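Local coordinates for protein alternansucrase (Leuconostoc mesenteroides, PDB 6HVG) that belongs to glycosyl hydrolase family 70, combining a TIM-barrel-type core that holds a calcium ion with repeats of the choline-binding and cell-wall-binding type, at residues Val1261-Trp1265 with Ala1266-Tyr1270; Pro438-Met441 with Thr442-Asp446; Tyr1303-Ile1306 with Ser1307-Ala1311; Thr1185-Asn1189 with Leu1190-Ala1194. All blocks are in the same frame, centred on the assembly; numbering follows the deposited sequence.

Contact 1 (Val1261-Trp1265 with Ala1266-Tyr1270)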
loop_
_atom_site.group_PDB
_atom_site.type_symbol
_atom_site.label_atom_id
_atom_site.label_comp_id
_atom_site.label_asym_id
_atom_site.label_seq_id
_atom_site.Cartn_x
_atom_site.Cartn_y
_atom_site.Cartn_z
ATOM N N VAL A 1261 -6.427 -19.484 -18.428
ATOM C CA VAL A 1261 -6.069 -19.904 -19.778
ATOM C C VAL A 1261 -5.899 -21.418 -19.744
ATOM O O VAL A 1261 -5.057 -21.929 -19.011
ATOM C CB VAL A 1261 -4.754 -19.275 -20.256
ATOM C CG1 VAL A 1261 -4.423 -19.733 -21.678
ATOM C CG2 VAL A 1261 -4.815 -17.752 -20.204
ATOM N N LEU A 1262 -6.701 -22.132 -20.532
ATOM C CA LEU A 1262 -6.870 -23.574 -20.360
ATOM C C LEU A 1262 -5.741 -24.411 -20.923
ATOM O O LEU A 1262 -5.190 -24.121 -21.976
ATOM C CB LEU A 1262 -8.184 -24.023 -20.970
ATOM C CG LEU A 1262 -9.411 -23.400 -20.312
ATOM C CD1 LEU A 1262 -10.684 -23.710 -21.078
ATOM C CD2 LEU A 1262 -9.513 -23.893 -18.889
ATOM N N LYS A 1263 -5.445 -25.477 -20.187
ATOM C CA LYS A 1263 -4.225 -26.247 -20.327
ATOM C C LYS A 1263 -4.523 -27.714 -20.068
ATOM O O LYS A 1263 -5.441 -28.036 -19.322
ATOM C CB LYS A 1263 -3.247 -25.698 -19.296
ATOM C CG LYS A 1263 -1.822 -26.225 -19.274
ATOM C CD LYS A 1263 -1.279 -26.114 -17.855
ATOM C CE LYS A 1263 0.225 -26.219 -17.707
ATOM N NZ LYS A 1263 0.573 -26.349 -16.262
ATOM N N ASP A 1264 -3.774 -28.592 -20.723
ATOM C CA ASP A 1264 -3.848 -30.016 -20.485
ATOM C C ASP A 1264 -2.778 -30.387 -19.476
ATOM O O ASP A 1264 -1.606 -30.062 -19.688
ATOM C CB ASP A 1264 -3.597 -30.763 -21.781
ATOM C CG ASP A 1264 -3.356 -32.231 -21.558
ATOM O OD1 ASP A 1264 -4.242 -32.898 -20.986
ATOM O OD2 ASP A 1264 -2.275 -32.716 -21.927
ATOM N N TRP A 1265 -3.163 -31.047 -18.378
ATOM C CA TRP A 1265 -2.208 -31.287 -17.301
ATOM C C TRP A 1265 -1.144 -32.249 -17.719
ATOM O O TRP A 1265 -0.016 -32.192 -17.227
ATOM C CB TRP A 1265 -2.875 -31.799 -16.029
ATOM C CG TRP A 1265 -3.921 -30.887 -15.467
ATOM C CD1 TRP A 1265 -5.226 -31.191 -15.246
ATOM C CD2 TRP A 1265 -3.755 -29.544 -15.055
ATOM N NE1 TRP A 1265 -5.894 -30.119 -14.726
ATOM C CE2 TRP A 1265 -5.014 -29.085 -14.607
ATOM C CE3 TRP A 1265 -2.668 -28.682 -14.998
ATOM C CZ2 TRP A 1265 -5.217 -27.796 -14.116
ATOM C CZ3 TRP A 1265 -2.872 -27.386 -14.504
ATOM C CH2 TRP A 1265 -4.143 -26.964 -14.069
ATOM N N ALA A 1266 -1.494 -33.151 -18.622
ATOM C CA ALA A 1266 -0.639 -34.276 -18.975
ATOM C C ALA A 1266 0.595 -33.883 -19.768
ATOM O O ALA A 1266 1.704 -34.327 -19.475
ATOM C CB ALA A 1266 -1.448 -35.269 -19.758
ATOM N N THR A 1267 0.381 -33.052 -20.786
ATOM C CA THR A 1267 1.444 -32.574 -21.652
ATOM C C THR A 1267 1.900 -31.165 -21.316
ATOM O O THR A 1267 2.950 -30.744 -21.771
ATOM C CB THR A 1267 0.950 -32.545 -23.081
ATOM O OG1 THR A 1267 -0.245 -31.771 -23.145
ATOM C CG2 THR A 1267 0.643 -33.938 -23.556
ATOM N N ASN A 1268 1.121 -30.466 -20.487
ATOM C CA ASN A 1268 1.327 -29.058 -20.124
ATOM C C ASN A 1268 1.247 -28.083 -21.297
ATOM O O ASN A 1268 1.660 -26.960 -21.172
ATOM C CB ASN A 1268 2.611 -28.885 -19.346
ATOM C CG ASN A 1268 2.582 -29.624 -18.017
ATOM O OD1 ASN A 1268 1.781 -29.309 -17.128
ATOM N ND2 ASN A 1268 3.493 -30.579 -17.859
ATOM N N GLN A 1269 0.651 -28.508 -22.408
ATOM C CA GLN A 1269 0.437 -27.658 -23.558
ATOM C C GLN A 1269 -0.907 -26.958 -23.426
ATOM O O GLN A 1269 -1.869 -27.540 -22.926
ATOM C CB GLN A 1269 0.471 -28.499 -24.836
ATOM C CG GLN A 1269 0.397 -27.689 -26.119
ATOM C CD GLN A 1269 0.460 -28.558 -27.344
ATOM O OE1 GLN A 1269 0.555 -29.774 -27.247
ATOM N NE2 GLN A 1269 0.385 -27.937 -28.511
ATOM N N TYR A 1270 -0.970 -25.701 -23.862
ATOM C CA TYR A 1270 -2.198 -24.919 -23.746
ATOM C C TYR A 1270 -3.028 -25.119 -24.996
ATOM O O TYR A 1270 -2.489 -25.264 -26.081
ATOM C CB TYR A 1270 -1.883 -23.433 -23.549
ATOM C CG TYR A 1270 -1.374 -23.030 -22.154
ATOM C CD1 TYR A 1270 -0.019 -23.067 -21.844
ATOM C CD2 TYR A 1270 -2.242 -22.583 -21.159
ATOM C CE1 TYR A 1270 0.450 -22.685 -20.600
ATOM C CE2 TYR A 1270 -1.771 -22.209 -19.911
ATOM C CZ TYR A 1270 -0.427 -22.252 -19.654
ATOM O OH TYR A 1270 0.039 -21.905 -18.420
#
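A tight chain reversal in the loop between strands 1248-1252 and 1291-1292 brings Lys1263 against Tyr1270, the two residues forming an isolated beta bridge with CA atoms 4.2 Å apart. The arms run nearly antiparallel, and one almost straight backbone bond fixes them: Asp1264 N donates to Gln1269 O at 3.1 Å, with an N-H...O angle of 177°. At the closed end the Asp1264 carboxylate grips the turn. With CG anti to the backbone N (chi1 167°), OD2 reaches forward to Thr1267 and takes two donors. Thr1267 OG1 bonds to the anti lone pair of OD2, whereas Thr1267 N, 2.9 Å from OD2, comes from above the carboxylate plane. A weak bond from Asn1268 N to Asp1264 O adds to this.

Lys1263, extended throughout, lays CG over the centre of the Tyr1270 ring, 4.0 Å from the centroid and 9° off the normal, a CH-pi contact. Its NZ makes a weak bond to Asn1268 OD1 within the turn. Val1261 crosses the same ring at about a right angle, CG1 lying 3.6 Å from Tyr1270 CD2, and Val1261 O sits in plane at the ring edge. Outside the turn, Val1261 packs on Leu1191 and Val1193 of strand 1190-1197, and Trp1265 NE1 bonds to Asp446, just ahead of helix 447-462.

Contact 2 (Pro438-Met441 with Thr442-Asp446)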
loop_
_atom_site.group_PDB
_atom_site.type_symbol
_atom_site.label_atom_id
_atom_site.label_comp_id
_atom_site.label_asym_id
_atom_site.label_seq_id
_atom_site.Cartn_x
_atom_site.Cartn_y
_atom_site.Cartn_z
ATOM N N PRO A 438 -21.499 -23.278 -23.420
ATOM C CA PRO A 438 -20.310 -23.221 -22.585
ATOM C C PRO A 438 -19.483 -24.476 -22.708
ATOM O O PRO A 438 -20.015 -25.582 -22.650
ATOM C CB PRO A 438 -20.858 -23.091 -21.145
ATOM C CG PRO A 438 -22.262 -23.485 -21.224
ATOM C CD PRO A 438 -22.733 -23.292 -22.628
ATOM N N LEU A 439 -18.176 -24.295 -22.818
ATOM C CA LEU A 439 -17.242 -25.391 -22.866
ATOM C C LEU A 439 -17.420 -26.329 -21.678
ATOM O O LEU A 439 -17.306 -27.549 -21.809
ATOM C CB LEU A 439 -15.811 -24.844 -22.889
ATOM C CG LEU A 439 -14.691 -25.834 -23.204
ATOM C CD1 LEU A 439 -14.835 -26.483 -24.573
ATOM C CD2 LEU A 439 -13.368 -25.116 -23.115
ATOM N N LEU A 440 -17.688 -25.766 -20.510
ATOM C CA LEU A 440 -17.845 -26.553 -19.287
ATOM C C LEU A 440 -19.118 -27.417 -19.212
ATOM O O LEU A 440 -19.297 -28.177 -18.250
ATOM C CB LEU A 440 -17.760 -25.641 -18.055
ATOM C CG LEU A 440 -16.428 -24.915 -17.787
ATOM C CD1 LEU A 440 -16.562 -23.950 -16.621
ATOM C CD2 LEU A 440 -15.311 -25.908 -17.499
ATOM N N MET A 441 -19.977 -27.321 -20.221
ATOM C CA MET A 441 -21.115 -28.240 -20.374
ATOM C C MET A 441 -20.660 -29.620 -20.851
ATOM O O MET A 441 -21.347 -30.613 -20.609
ATOM C CB MET A 441 -22.147 -27.643 -21.354
ATOM C CG MET A 441 -23.487 -28.379 -21.446
ATOM S SD MET A 441 -24.668 -27.620 -22.602
ATOM C CE MET A 441 -23.935 -28.037 -24.184
ATOM N N THR A 442 -19.501 -29.661 -21.517
ATOM C CA THR A 442 -18.989 -30.822 -22.234
ATOM C C THR A 442 -17.568 -31.241 -21.854
ATOM O O THR A 442 -17.209 -32.403 -22.004
ATOM C CB THR A 442 -19.028 -30.518 -23.739
ATOM O OG1 THR A 442 -20.404 -30.383 -24.140
ATOM C CG2 THR A 442 -18.354 -31.630 -24.566
ATOM N N TRP A 443 -16.743 -30.318 -21.376
ATOM C CA TRP A 443 -15.343 -30.632 -21.063
ATOM C C TRP A 443 -14.923 -30.005 -19.739
ATOM O O TRP A 443 -15.487 -29.013 -19.322
ATOM C CB TRP A 443 -14.435 -30.143 -22.194
ATOM C CG TRP A 443 -12.985 -30.253 -21.909
ATOM C CD1 TRP A 443 -12.145 -31.267 -22.266
ATOM C CD2 TRP A 443 -12.191 -29.309 -21.190
ATOM N NE1 TRP A 443 -10.875 -31.019 -21.807
ATOM C CE2 TRP A 443 -10.876 -29.822 -21.138
ATOM C CE3 TRP A 443 -12.467 -28.092 -20.562
ATOM C CZ2 TRP A 443 -9.835 -29.150 -20.490
ATOM C CZ3 TRP A 443 -11.432 -27.425 -19.914
ATOM C CH2 TRP A 443 -10.135 -27.953 -19.885
ATOM N N TRP A 444 -13.954 -30.628 -19.073
ATOM C CA TRP A 444 -13.410 -30.133 -17.827
ATOM C C TRP A 444 -11.886 -30.380 -17.809
ATOM O O TRP A 444 -11.408 -31.317 -18.442
ATOM C CB TRP A 444 -14.123 -30.855 -16.662
ATOM C CG TRP A 444 -15.598 -30.703 -16.762
ATOM C CD1 TRP A 444 -16.353 -29.729 -16.190
ATOM C CD2 TRP A 444 -16.508 -31.506 -17.542
ATOM N NE1 TRP A 444 -17.668 -29.875 -16.556
ATOM C CE2 TRP A 444 -17.788 -30.959 -17.388
ATOM C CE3 TRP A 444 -16.360 -32.613 -18.360
ATOM C CZ2 TRP A 444 -18.919 -31.498 -18.016
ATOM C CZ3 TRP A 444 -17.484 -33.148 -18.976
ATOM C CH2 TRP A 444 -18.739 -32.593 -18.802
ATOM N N PRO A 445 -11.128 -29.559 -17.072
ATOM C CA PRO A 445 -9.697 -29.762 -16.951
ATOM C C PRO A 445 -9.302 -30.999 -16.151
ATOM O O PRO A 445 -8.253 -31.584 -16.414
ATOM C CB PRO A 445 -9.226 -28.499 -16.251
ATOM C CG PRO A 445 -10.403 -28.006 -15.503
ATOM C CD PRO A 445 -11.588 -28.382 -16.322
ATOM N N ASP A 446 -10.131 -31.392 -15.198
ATOM C CA ASP A 446 -9.824 -32.480 -14.252
ATOM C C ASP A 446 -11.137 -32.952 -13.584
ATOM O O ASP A 446 -12.173 -32.311 -13.691
ATOM C CB ASP A 446 -8.798 -32.012 -13.201
ATOM C CG ASP A 446 -9.044 -30.551 -12.734
ATOM O OD1 ASP A 446 -10.072 -30.301 -12.069
ATOM O OD2 ASP A 446 -8.229 -29.658 -13.077
#
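Leu439 O takes two backbone hydrogen bonds from the residues that follow it, and these close a compact turn after strand 437-438. Thr442 N lies 3.1 Å from Leu439 O and stands above the carbonyl plane; Trp443 N, 2.9 Å from the same oxygen, arrives nearly along the C=O axis. One residue earlier, Met441 N bonds to Pro438 O, so successive carbonyls turn the chain tightly. A CA-H...O contact runs the opposite way, Leu440 CA lying 3.4 Å from Trp443 O with an angle of 171° at the hydrogen.

The apolar contacts flank this core. Leu439 and Trp443 lie side by side and point the same way; both have CG anti to the backbone N (chi1 -169° and 173°), which sets Leu439 CD2 4.0 Å from Trp443 CE3. Leu440 instead runs at a slant to Trp444, its CD2 4.2 Å from Trp444 CD1. The Trp444 ring also lies against the backbone, Thr442 C sitting 3.4 Å above one face near the rim.

The polar ends of the side chains find partners elsewhere in the chain: Thr442 OG1 bonds to Tyr416 OH and Trp443 NE1 to Ser1307 OG, while Asp446 N-caps helix 447-462 and also holds Thr449 OG1. Leu440 and Met441 pack on helices 499-511 and 474-495 respectively. In this largely buried stretch, main-chain bonds close the turn, side-chain bonds to Tyr416 and Ser1307 tie it to other parts of the chain, the indoles also pack broadly, and the one carboxylate, Asp446, sits at the helix N-cap.

Contact 3 (Tyr1303-Ile1306 with Ser1307-Ala1311)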
loop_
_atom_site.group_PDB
_atom_site.type_symbol
_atom_site.label_atom_id
_atom_site.label_comp_id
_atom_site.label_asym_id
_atom_site.label_seq_id
_atom_site.Cartn_x
_atom_site.Cartn_y
_atom_site.Cartn_z
ATOM N N TYR A 1303 -0.702 -42.627 -17.183
ATOM C CA TYR A 1303 -1.935 -41.885 -16.927
ATOM C C TYR A 1303 -2.355 -41.083 -18.132
ATOM O O TYR A 1303 -1.512 -40.534 -18.819
ATOM C CB TYR A 1303 -1.775 -40.947 -15.731
ATOM C CG TYR A 1303 -2.968 -40.038 -15.524
ATOM C CD1 TYR A 1303 -4.084 -40.459 -14.814
ATOM C CD2 TYR A 1303 -2.976 -38.761 -16.040
ATOM C CE1 TYR A 1303 -5.186 -39.626 -14.656
ATOM C CE2 TYR A 1303 -4.048 -37.927 -15.870
ATOM C CZ TYR A 1303 -5.149 -38.350 -15.187
ATOM O OH TYR A 1303 -6.189 -37.472 -15.008
ATOM N N TYR A 1304 -3.657 -41.043 -18.393
ATOM C CA TYR A 1304 -4.200 -40.259 -19.485
ATOM C C TYR A 1304 -5.190 -39.234 -18.918
ATOM O O TYR A 1304 -6.069 -39.582 -18.127
ATOM C CB TYR A 1304 -4.894 -41.176 -20.499
ATOM C CG TYR A 1304 -3.939 -41.944 -21.360
ATOM C CD1 TYR A 1304 -3.282 -43.084 -20.885
ATOM C CD2 TYR A 1304 -3.689 -41.543 -22.657
ATOM C CE1 TYR A 1304 -2.393 -43.784 -21.687
ATOM C CE2 TYR A 1304 -2.812 -42.240 -23.465
ATOM C CZ TYR A 1304 -2.172 -43.346 -22.982
ATOM O OH TYR A 1304 -1.300 -43.976 -23.819
ATOM N N SER A 1305 -5.046 -37.985 -19.343
ATOM C CA SER A 1305 -5.895 -36.897 -18.867
ATOM C C SER A 1305 -7.306 -36.943 -19.448
ATOM O O SER A 1305 -7.554 -37.699 -20.384
ATOM C CB SER A 1305 -5.250 -35.580 -19.221
ATOM O OG SER A 1305 -5.095 -35.485 -20.625
ATOM N N ILE A 1306 -8.210 -36.122 -18.905
ATOM C CA ILE A 1306 -9.591 -36.079 -19.390
ATOM C C ILE A 1306 -9.655 -35.736 -20.882
ATOM O O ILE A 1306 -10.615 -36.086 -21.548
ATOM C CB ILE A 1306 -10.444 -35.078 -18.599
ATOM C CG1 ILE A 1306 -10.642 -35.595 -17.196
ATOM C CG2 ILE A 1306 -11.810 -34.891 -19.233
ATOM C CD1 ILE A 1306 -11.689 -34.856 -16.392
ATOM N N SER A 1307 -8.640 -35.056 -21.393
ATOM C CA SER A 1307 -8.592 -34.689 -22.788
ATOM C C SER A 1307 -7.988 -35.781 -23.669
ATOM O O SER A 1307 -7.907 -35.627 -24.889
ATOM C CB SER A 1307 -7.775 -33.407 -22.950
ATOM O OG SER A 1307 -8.371 -32.336 -22.231
ATOM N N GLY A 1308 -7.592 -36.890 -23.071
ATOM C CA GLY A 1308 -7.131 -38.037 -23.828
ATOM C C GLY A 1308 -5.656 -38.159 -24.117
ATOM O O GLY A 1308 -5.289 -38.962 -24.960
ATOM N N TYR A 1309 -4.806 -37.407 -23.429
ATOM C CA TYR A 1309 -3.363 -37.418 -23.743
ATOM C C TYR A 1309 -2.547 -38.021 -22.620
ATOM O O TYR A 1309 -2.948 -37.960 -21.460
ATOM C CB TYR A 1309 -2.874 -36.028 -24.024
ATOM C CG TYR A 1309 -3.619 -35.352 -25.129
ATOM C CD1 TYR A 1309 -3.362 -35.659 -26.450
ATOM C CD2 TYR A 1309 -4.582 -34.367 -24.852
ATOM C CE1 TYR A 1309 -4.029 -35.008 -27.486
ATOM C CE2 TYR A 1309 -5.266 -33.711 -25.883
ATOM C CZ TYR A 1309 -4.982 -34.044 -27.202
ATOM O OH TYR A 1309 -5.641 -33.438 -28.239
ATOM N N GLN A 1310 -1.423 -38.641 -22.966
ATOM C CA GLN A 1310 -0.585 -39.298 -21.992
ATOM C C GLN A 1310 0.241 -38.318 -21.191
ATOM O O GLN A 1310 0.781 -37.367 -21.743
ATOM C CB GLN A 1310 0.348 -40.289 -22.677
ATOM C CG GLN A 1310 0.929 -41.311 -21.691
ATOM C CD GLN A 1310 1.931 -42.251 -22.308
ATOM O OE1 GLN A 1310 2.155 -42.220 -23.515
ATOM N NE2 GLN A 1310 2.557 -43.086 -21.476
ATOM N N ALA A 1311 0.340 -38.570 -19.887
ATOM C CA ALA A 1311 1.143 -37.746 -18.990
ATOM C C ALA A 1311 2.606 -38.066 -19.183
ATOM O O ALA A 1311 3.046 -39.186 -18.944
ATOM C CB ALA A 1311 0.742 -38.004 -17.532
HETATM O O HOH W 1 1.732 -41.507 -18.716
#
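Tyr1303 and Tyr1304 pair antiparallel with Gln1310 and Ala1311 through two backbone bonds, Ala1311 N to Tyr1303 O at 2.9 Å and Ser1305 N to Tyr1309 O at 3.0 Å, with a type I turn from Ser1305 to Gly1308 joining the arms. Inside the turn Gly1308 N reaches Ser1305 O at 2.8 Å, from well above the carbonyl plane.

On one side of the hairpin, Gln1310 lies over the Tyr1304 ring: its CB is 4.2 Å from the ring centroid and 26° off the normal, a CH-pi contact, and the extended chain carries the amide almost parallel to the ring, 12° between planes. Gly1308 O sits in plane at the edge of the same ring. This pattern, a type I turn whose last residue, Gly1308, has positive phi (92°), is the 3:5 beta hairpin with its G1 bulge, here at the end of strand 1301-1304. Ser1305 OG also takes a weak bond from Tyr1309 N, although its stronger partner is Asp1264.

Across the other side, Ala1311 CB meets the edge of the Tyr1303 ring at CD2, 4.1 Å away, and both residues pack on Ile1316 and Phe1326. A water accepts from Tyr1303 N and Gln1310 NE2 and donates to Ala1311 O, bridging the open end of the arms.

Contact 4 (Thr1185-Asn1189 with Leu1190-Ala1194)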
loop_
_atom_site.group_PDB
_atom_site.type_symbol
_atom_site.label_atom_id
_atom_site.label_comp_id
_atom_site.label_asym_id
_atom_site.label_seq_id
_atom_site.Cartn_x
_atom_site.Cartn_y
_atom_site.Cartn_z
ATOM N N THR A 1185 6.166 -18.805 -4.923
ATOM C CA THR A 1185 5.086 -18.707 -5.882
ATOM C C THR A 1185 5.196 -19.774 -6.963
ATOM O O THR A 1185 6.267 -20.015 -7.537
ATOM C CB THR A 1185 4.992 -17.315 -6.574
ATOM O OG1 THR A 1185 3.796 -17.246 -7.355
ATOM C CG2 THR A 1185 6.178 -17.090 -7.526
ATOM N N ASP A 1186 4.049 -20.375 -7.255
ATOM C CA ASP A 1186 3.933 -21.289 -8.381
ATOM C C ASP A 1186 3.616 -20.508 -9.636
ATOM O O ASP A 1186 3.656 -21.069 -10.723
ATOM C CB ASP A 1186 2.815 -22.324 -8.151
ATOM C CG ASP A 1186 2.900 -22.973 -6.791
ATOM O OD1 ASP A 1186 4.052 -23.235 -6.351
ATOM O OD2 ASP A 1186 1.823 -23.178 -6.167
ATOM N N PHE A 1187 3.272 -19.230 -9.483
ATOM C CA PHE A 1187 2.925 -18.386 -10.612
ATOM C C PHE A 1187 4.191 -17.879 -11.303
ATOM O O PHE A 1187 4.654 -16.778 -11.046
ATOM C CB PHE A 1187 2.044 -17.244 -10.147
ATOM C CG PHE A 1187 1.183 -16.647 -11.233
ATOM C CD1 PHE A 1187 1.738 -16.144 -12.407
ATOM C CD2 PHE A 1187 -0.190 -16.561 -11.060
ATOM C CE1 PHE A 1187 0.939 -15.562 -13.371
ATOM C CE2 PHE A 1187 -0.980 -15.967 -12.020
ATOM C CZ PHE A 1187 -0.415 -15.474 -13.177
ATOM N N VAL A 1188 4.753 -18.716 -12.172
ATOM C CA VAL A 1188 5.933 -18.383 -12.939
ATOM C C VAL A 1188 5.720 -18.749 -14.401
ATOM O O VAL A 1188 5.297 -19.863 -14.712
ATOM C CB VAL A 1188 7.153 -19.108 -12.369
ATOM C CG1 VAL A 1188 8.420 -18.736 -13.123
ATOM C CG2 VAL A 1188 7.312 -18.764 -10.899
ATOM N N ASN A 1189 6.006 -17.802 -15.293
ATOM C CA ASN A 1189 5.854 -17.977 -16.731
ATOM C C ASN A 1189 4.546 -18.639 -17.154
ATOM O O ASN A 1189 4.552 -19.476 -18.043
ATOM C CB ASN A 1189 7.040 -18.745 -17.288
ATOM C CG ASN A 1189 8.354 -18.006 -17.091
ATOM O OD1 ASN A 1189 8.514 -16.874 -17.497
ATOM N ND2 ASN A 1189 9.308 -18.664 -16.499
ATOM N N LEU A 1190 3.434 -18.247 -16.530
ATOM C CA LEU A 1190 2.096 -18.773 -16.875
ATOM C C LEU A 1190 1.341 -17.861 -17.836
ATOM O O LEU A 1190 1.540 -16.649 -17.840
ATOM C CB LEU A 1190 1.216 -18.945 -15.631
ATOM C CG LEU A 1190 1.789 -19.788 -14.492
ATOM C CD1 LEU A 1190 0.739 -19.934 -13.403
ATOM C CD2 LEU A 1190 2.238 -21.147 -14.972
ATOM N N LEU A 1191 0.471 -18.448 -18.646
ATOM C CA LEU A 1191 -0.322 -17.665 -19.573
ATOM C C LEU A 1191 -1.490 -17.061 -18.808
ATOM O O LEU A 1191 -2.119 -17.703 -17.956
ATOM C CB LEU A 1191 -0.800 -18.492 -20.781
ATOM C CG LEU A 1191 0.254 -19.123 -21.705
ATOM C CD1 LEU A 1191 -0.323 -19.372 -23.096
ATOM C CD2 LEU A 1191 1.521 -18.302 -21.832
ATOM N N TYR A 1192 -1.767 -15.803 -19.133
ATOM C CA TYR A 1192 -2.711 -14.990 -18.377
ATOM C C TYR A 1192 -3.411 -14.073 -19.347
ATOM O O TYR A 1192 -2.800 -13.628 -20.317
ATOM C CB TYR A 1192 -1.951 -14.155 -17.355
ATOM C CG TYR A 1192 -2.781 -13.577 -16.250
ATOM C CD1 TYR A 1192 -3.091 -14.324 -15.140
ATOM C CD2 TYR A 1192 -3.192 -12.267 -16.284
ATOM C CE1 TYR A 1192 -3.835 -13.793 -14.103
ATOM C CE2 TYR A 1192 -3.933 -11.726 -15.263
ATOM C CZ TYR A 1192 -4.252 -12.490 -14.172
ATOM O OH TYR A 1192 -5.007 -11.946 -13.149
ATOM N N VAL A 1193 -4.692 -13.821 -19.093
ATOM C CA VAL A 1193 -5.460 -12.868 -19.873
ATOM C C VAL A 1193 -5.404 -11.548 -19.138
ATOM O O VAL A 1193 -5.895 -11.434 -18.033
ATOM C CB VAL A 1193 -6.926 -13.291 -20.012
ATOM C CG1 VAL A 1193 -7.746 -12.183 -20.641
ATOM C CG2 VAL A 1193 -7.030 -14.535 -20.865
ATOM N N ALA A 1194 -4.791 -10.555 -19.768
ATOM C CA ALA A 1194 -4.704 -9.220 -19.212
ATOM C C ALA A 1194 -5.458 -8.237 -20.089
ATOM O O ALA A 1194 -5.762 -8.536 -21.234
ATOM C CB ALA A 1194 -3.251 -8.807 -19.102
#
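Leu1190 folds back over the ring of Phe1187 across a G1 beta bulge, in which Asn1189 takes a left-handed backbone conformation and, with Leu1190, faces Ala1172. No hydrogen bond joins the two segments; the contact is made by hydrophobic side chains. CD1 of Leu1190 stands over one face of the Phe1187 ring, 4.1 Å from the centroid and 15° off the normal, in a CH-pi contact displaced toward the rim. On the ring's far edge, CZ of Phe1187 lies 3.5 Å from CD1 of Tyr1192, which is in the phenyl plane. The two aromatic planes are inclined at 56°, with centroids 5.8 Å apart. Phe1187 holds its CG anti to the backbone N (chi1 -156°), and this turns the ring toward Leu1190 and Tyr1192.

Two small turns precede the bulge: an ST turn, in which Thr1185 OG1 accepts from Phe1187 N at 3.0 Å, and an inverse gamma turn centred on Phe1187.

Tyr1192 OH is held by Glu520 and Leu1254 N. The strand 1190-1197 that begins here is an outermost member of a six-stranded antiparallel sheet, paired with 1166-1175, and Phe1187 and Tyr1192 both rest on Leu535 of strand 534-537.

Overall arrangement
Along the chain the order is contact 2, contact 4, contact 1 and contact 3, yet in space contact 1 is the hub. Its centre lies about 14 Å from that of contact 2, about 10 Å from contact 3 and about 13 Å from contact 4, and it touches all three. Contacts 2 and 3 also touch each other. Contact 4, where the loop enters the outermost strand 1190-1197, stays about 13 Å from contact 2 and about 15 Å from contact 3 at the nearest atoms. All four lie on one side of the chain's centre. Loops far apart in sequence thus meet around contact 1, linking the edge of the six-stranded sheet to the loop before helix 447-462 and to the 1303-1311 hairpin.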